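PDB 2IAY: hypothetical protein from Lactobacillus plantarum, which is of unknown function but may play a part in amino-acid metabolism. Local coordinates for residues 21-25 against 26-30; 96-99 against 100-104. All blocks are in the same frame, centred on the assembly; numbering follows the deposited sequence. Where two conformers were deposited one is given.

Contact 1 (21-25 against 26-30); sequences PTVKK and YTLMD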
loop_
_atom_site.group_PDB
_atom_site.type_symbol
_atom_site.label_atom_id
_atom_site.label_comp_id
_atom_site.label_asym_id
_atom_site.label_seq_id
_atom_site.Cartn_x
_atom_site.Cartn_y
_atom_site.Cartn_z
ATOM N N PRO A 21 -2.782 -7.535 -13.549
ATOM C CA PRO A 21 -3.942 -7.562 -14.422
ATOM C C PRO A 21 -4.863 -8.761 -14.154
ATOM O O PRO A 21 -5.931 -8.833 -14.740
ATOM C CB PRO A 21 -3.335 -7.624 -15.820
ATOM C CG PRO A 21 -2.036 -8.292 -15.636
ATOM C CD PRO A 21 -1.535 -7.774 -14.290
ATOM N N THR A 22 -4.422 -9.668 -13.289
ATOM C CA THR A 22 -5.187 -10.853 -12.927
ATOM C C THR A 22 -5.562 -10.865 -11.456
ATOM O O THR A 22 -5.949 -11.910 -10.932
ATOM C CB THR A 22 -4.409 -12.137 -13.296
ATOM O OG1 THR A 22 -3.104 -12.130 -12.697
ATOM C CG2 THR A 22 -4.265 -12.230 -14.790
ATOM N N VAL A 23 -5.545 -9.704 -10.807
ATOM C CA VAL A 23 -5.879 -9.599 -9.390
ATOM C C VAL A 23 -7.300 -10.118 -9.123
ATOM O O VAL A 23 -8.229 -9.831 -9.863
ATOM C CB VAL A 23 -5.666 -8.172 -8.895
ATOM C CG1 VAL A 23 -6.688 -7.177 -9.484
ATOM C CG2 VAL A 23 -5.709 -8.110 -7.387
ATOM N N LYS A 24 -7.458 -10.813 -8.016
ATOM C CA LYS A 24 -8.714 -11.477 -7.683
ATOM C C LYS A 24 -9.281 -10.925 -6.388
ATOM O O LYS A 24 -8.601 -10.790 -5.376
ATOM C CB LYS A 24 -8.509 -12.988 -7.551
ATOM C CG LYS A 24 -8.097 -13.636 -8.894
ATOM C CD LYS A 24 -7.464 -15.019 -8.726
ATOM C CE LYS A 24 -6.361 -15.307 -9.746
ATOM N NZ LYS A 24 -5.181 -14.471 -9.458
ATOM N N LYS A 25 -10.608 -10.722 -6.403
ATOM C CA LYS A 25 -11.399 -10.339 -5.224
ATOM C C LYS A 25 -11.056 -11.206 -4.025
ATOM O O LYS A 25 -10.773 -10.687 -2.936
ATOM C CB LYS A 25 -12.912 -10.500 -5.572
ATOM C CG LYS A 25 -13.854 -10.372 -4.396
ATOM C CD LYS A 25 -15.281 -10.805 -4.721
ATOM C CE LYS A 25 -16.161 -10.621 -3.508
ATOM N NZ LYS A 25 -17.554 -10.950 -3.824
ATOM N N TYR A 26 -11.101 -12.524 -4.188
ATOM C CA TYR A 26 -10.950 -13.387 -3.026
ATOM C C TYR A 26 -9.519 -13.347 -2.515
ATOM O O TYR A 26 -9.294 -13.558 -1.336
ATOM C CB TYR A 26 -11.388 -14.843 -3.311
ATOM C CG TYR A 26 -12.870 -14.981 -3.633
ATOM C CD1 TYR A 26 -13.845 -14.297 -2.946
ATOM C CD2 TYR A 26 -13.265 -15.836 -4.660
ATOM C CE1 TYR A 26 -15.219 -14.452 -3.315
ATOM C CE2 TYR A 26 -14.536 -16.028 -4.987
ATOM C CZ TYR A 26 -15.498 -15.341 -4.341
ATOM O OH TYR A 26 -16.784 -15.600 -4.772
ATOM N N THR A 27 -8.551 -13.136 -3.402
ATOM C CA THR A 27 -7.173 -13.000 -2.978
ATOM C C THR A 27 -6.964 -11.701 -2.187
ATOM O O THR A 27 -6.304 -11.691 -1.130
ATOM C CB THR A 27 -6.224 -13.109 -4.148
ATOM O OG1 THR A 27 -6.498 -14.338 -4.800
ATOM C CG2 THR A 27 -4.741 -13.098 -3.682
ATOM N N LEU A 28 -7.545 -10.603 -2.667
ATOM C CA LEU A 28 -7.503 -9.347 -1.901
ATOM C C LEU A 28 -8.028 -9.581 -0.488
ATOM O O LEU A 28 -7.433 -9.163 0.513
ATOM C CB LEU A 28 -8.270 -8.219 -2.596
ATOM C CG LEU A 28 -7.618 -7.681 -3.866
ATOM C CD1 LEU A 28 -8.607 -6.795 -4.566
ATOM C CD2 LEU A 28 -6.329 -6.908 -3.582
HETATM N N MSE A 29 -9.179 -10.241 -0.383
HETATM C CA MSE A 29 -9.808 -10.516 0.912
HETATM C C MSE A 29 -8.897 -11.366 1.759
HETATM O O MSE A 29 -8.725 -11.149 2.943
HETATM C CB MSE A 29 -11.151 -11.251 0.709
HETATM C CG MSE A 29 -12.172 -10.329 0.086
HETATM SE SE MSE A 29 -13.860 -11.222 -0.233
HETATM C CE MSE A 29 -14.928 -9.573 -0.426
ATOM N N ASP A 30 -8.307 -12.377 1.146
ATOM C CA ASP A 30 -7.406 -13.289 1.852
ATOM C C ASP A 30 -6.177 -12.577 2.421
ATOM O O ASP A 30 -5.642 -12.994 3.439
ATOM C CB ASP A 30 -6.972 -14.438 0.924
ATOM C CG ASP A 30 -6.275 -15.565 1.669
ATOM O OD1 ASP A 30 -6.888 -16.048 2.654
ATOM O OD2 ASP A 30 -5.148 -15.985 1.252
#

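Contact 2 (96-99 against 100-104); sequences EQLR and YILAN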
loop_
_atom_site.group_PDB
_atom_site.type_symbol
_atom_site.label_atom_id
_atom_site.label_comp_id
_atom_site.label_asym_id
_atom_site.label_seq_id
_atom_site.Cartn_x
_atom_site.Cartn_y
_atom_site.Cartn_z
ATOM N N GLU A 96 11.743 -1.585 5.872
ATOM C CA GLU A 96 11.736 -3.046 5.943
ATOM C C GLU A 96 10.343 -3.606 6.189
ATOM O O GLU A 96 9.953 -4.630 5.581
ATOM C CB GLU A 96 12.693 -3.549 7.011
ATOM C CG GLU A 96 14.165 -3.412 6.588
ATOM C CD GLU A 96 14.403 -4.052 5.203
ATOM O OE1 GLU A 96 14.203 -5.277 5.008
ATOM O OE2 GLU A 96 14.704 -3.293 4.243
ATOM N N GLN A 97 9.576 -2.965 7.071
ATOM C CA GLN A 97 8.227 -3.433 7.365
ATOM C C GLN A 97 7.336 -3.277 6.137
ATOM O O GLN A 97 6.550 -4.156 5.805
ATOM C CB GLN A 97 7.680 -2.683 8.591
ATOM C CG GLN A 97 6.342 -3.202 9.059
ATOM C CD GLN A 97 5.833 -2.497 10.276
ATOM O OE1 GLN A 97 6.489 -1.592 10.796
ATOM N NE2 GLN A 97 4.627 -2.848 10.678
ATOM N N LEU A 98 7.415 -2.128 5.489
ATOM C CA LEU A 98 6.659 -1.911 4.247
ATOM C C LEU A 98 6.973 -2.958 3.201
ATOM O O LEU A 98 6.102 -3.542 2.575
ATOM C CB LEU A 98 6.935 -0.495 3.741
ATOM C CG LEU A 98 6.273 -0.148 2.400
ATOM C CD1 LEU A 98 5.653 1.308 2.413
ATOM C CD2 LEU A 98 7.161 -0.356 1.228
ATOM N N ARG A 99 8.260 -3.202 3.006
ATOM C CA ARG A 99 8.650 -4.217 2.023
ATOM C C ARG A 99 8.159 -5.613 2.367
ATOM O O ARG A 99 7.782 -6.388 1.494
ATOM C CB ARG A 99 10.157 -4.214 1.830
ATOM C CG ARG A 99 10.731 -3.001 1.096
ATOM C CD ARG A 99 10.207 -2.845 -0.325
ATOM N NE ARG A 99 11.083 -1.888 -1.030
ATOM C CZ ARG A 99 10.747 -0.730 -1.575
ATOM N NH1 ARG A 99 9.488 -0.400 -1.730
ATOM N NH2 ARG A 99 11.700 0.109 -1.959
ATOM N N TYR A 100 8.160 -5.949 3.654
ATOM C CA TYR A 100 7.645 -7.220 4.120
ATOM C C TYR A 100 6.160 -7.374 3.780
ATOM O O TYR A 100 5.736 -8.409 3.305
ATOM C CB TYR A 100 7.902 -7.317 5.654
ATOM C CG TYR A 100 7.525 -8.654 6.245
ATOM C CD1 TYR A 100 6.238 -8.934 6.637
ATOM C CD2 TYR A 100 8.470 -9.664 6.330
ATOM C CE1 TYR A 100 5.911 -10.218 7.146
ATOM C CE2 TYR A 100 8.178 -10.900 6.848
ATOM C CZ TYR A 100 6.911 -11.167 7.237
ATOM O OH TYR A 100 6.640 -12.408 7.729
ATOM N N ILE A 101 5.381 -6.336 4.062
ATOM C CA ILE A 101 3.975 -6.338 3.772
ATOM C C ILE A 101 3.744 -6.521 2.276
ATOM O O ILE A 101 2.926 -7.347 1.829
ATOM C CB ILE A 101 3.296 -5.033 4.304
ATOM C CG1 ILE A 101 3.321 -4.992 5.832
ATOM C CG2 ILE A 101 1.862 -4.916 3.770
ATOM C CD1 ILE A 101 3.124 -3.590 6.417
ATOM N N LEU A 102 4.424 -5.707 1.473
ATOM C CA LEU A 102 4.227 -5.760 0.029
ATOM C C LEU A 102 4.756 -7.026 -0.613
ATOM O O LEU A 102 4.252 -7.446 -1.632
ATOM C CB LEU A 102 4.792 -4.514 -0.641
ATOM C CG LEU A 102 4.161 -3.188 -0.209
ATOM C CD1 LEU A 102 4.754 -2.011 -0.981
ATOM C CD2 LEU A 102 2.652 -3.229 -0.376
ATOM N N ALA A 103 5.742 -7.670 0.003
ATOM C CA ALA A 103 6.251 -8.913 -0.532
ATOM C C ALA A 103 5.151 -9.957 -0.562
ATOM O O ALA A 103 5.086 -10.757 -1.457
ATOM C CB ALA A 103 7.422 -9.430 0.339
ATOM N N ASN A 104 4.267 -9.954 0.422
ATOM C CA ASN A 104 3.141 -10.865 0.419
ATOM C C ASN A 104 2.191 -10.597 -0.779
ATOM O O ASN A 104 1.628 -11.520 -1.330
ATOM C CB ASN A 104 2.339 -10.797 1.718
ATOM C CG ASN A 104 3.043 -11.380 2.896
ATOM O OD1 ASN A 104 3.827 -12.320 2.752
ATOM N ND2 ASN A 104 2.705 -10.890 4.079
#

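Contact 1 (21-25 against 26-30)
V23 and L28 form the close-packed side of this helix start: CG2 of V23 lies 4.0 Å from CG of L28 and equally near its CD2. A chi1 of 69° puts CG1 of the valine between N and the carbonyl carbon and leaves CG2 anti to N, facing the leucine. Both residues are buried, and L28 also meets F33, F41, L67 and I110. The backbone closes the first turn. L28 N donates to K24 O at 2.9 Å, almost straight (170° at the hydrogen), and M29 N donates to K25 O at 3.0 Å.

The outer side is looser, with K24, Y26 and the selenomethionine M29 exposed. K24 lays its CB against OG1 of T27 (3.7 Å), then bends at chi3 and chi4 to bring NZ back to T22 O, 3.1 Å away and tilted from the carbonyl plane; its stronger partner is D109, in a salt bridge. K25, only partly exposed, runs out fully extended, its CD 3.9 Å from CE1 of Y26, in an oblique approach to the ring, and its side chain also touches F41 of strand 41-47. An alanine in place of K25 would probably strip the Y26 ring of the aliphatic chain that runs obliquely past it and leave the ring freer to turn. The arrangement is that of a helix N-terminus, with K24 as N-cap residue of helix 25-30.

Contact 2 (96-99 against 100-104)
L98 overlaps L102 one turn further along the helix, its CD2 methyl 3.7 Å from CD1 of L102, the two side chains slanting across each other. L98 starts with CG anti to the backbone N (chi1 177°), whereas L102 has CG beside its own N, which sets CD1 back over the preceding turn and CG 3.4 Å from L98 O. Both leucines are buried, and both reach L59 of strand 57-63; L98 also touches L10, I85 and T74, and L102 touches M72.

On the neighbouring flank Q97 and I101 lie side by side and point the same way. Their carbon contact is light, CG of Q97 to CD1 of I101 at 4.2 Å, while CG1 of I101 sits closer, 3.3 Å from Q97 O. The Q97 side chain touches L47, and its OE1 accepts from D48 N; I101 packs on F43, R45, L47 and L59.

This is the i to i+4 pattern of an amphipathic alpha-helix, here helix 92-107 lying against the four-stranded antiparallel sheet. Four successive i to i+4 backbone bonds join 96-99 to 100-104. L102 N to L98 O is the straightest, 3.0 Å with 170° at the hydrogen, and A103 N to R99 O is the most bent, at 140°.

R99 leaves the helix by a bend at chi2 and carries its guanidinium group to D13, where NH2 forms a salt bridge, while NH1 makes a weak hydrogen bond to Y17 OH. Y100, an exposed residue, rests its CB 3.4 Å from E96 O.

Overall arrangement
The two contacts lie in series along the chain, their centres 18 Å apart and their nearest atoms about 7 Å apart without touching. Both are partly buried, with two buried residues each, but contact 1 is the more peripheral, its centre about 15 Å from the chain centre, where a loop after strand 17-19 turns into a short helix; contact 2, about 9 Å from it, lies within the long helix 92-107. Each has an apolar side directed to the four-stranded sheet, and both reach strand 41-47. The surface of 21-30 is mixed, with K24, Y26, M29 and D30, and each contact sends a basic side chain to an aspartate outside its segments.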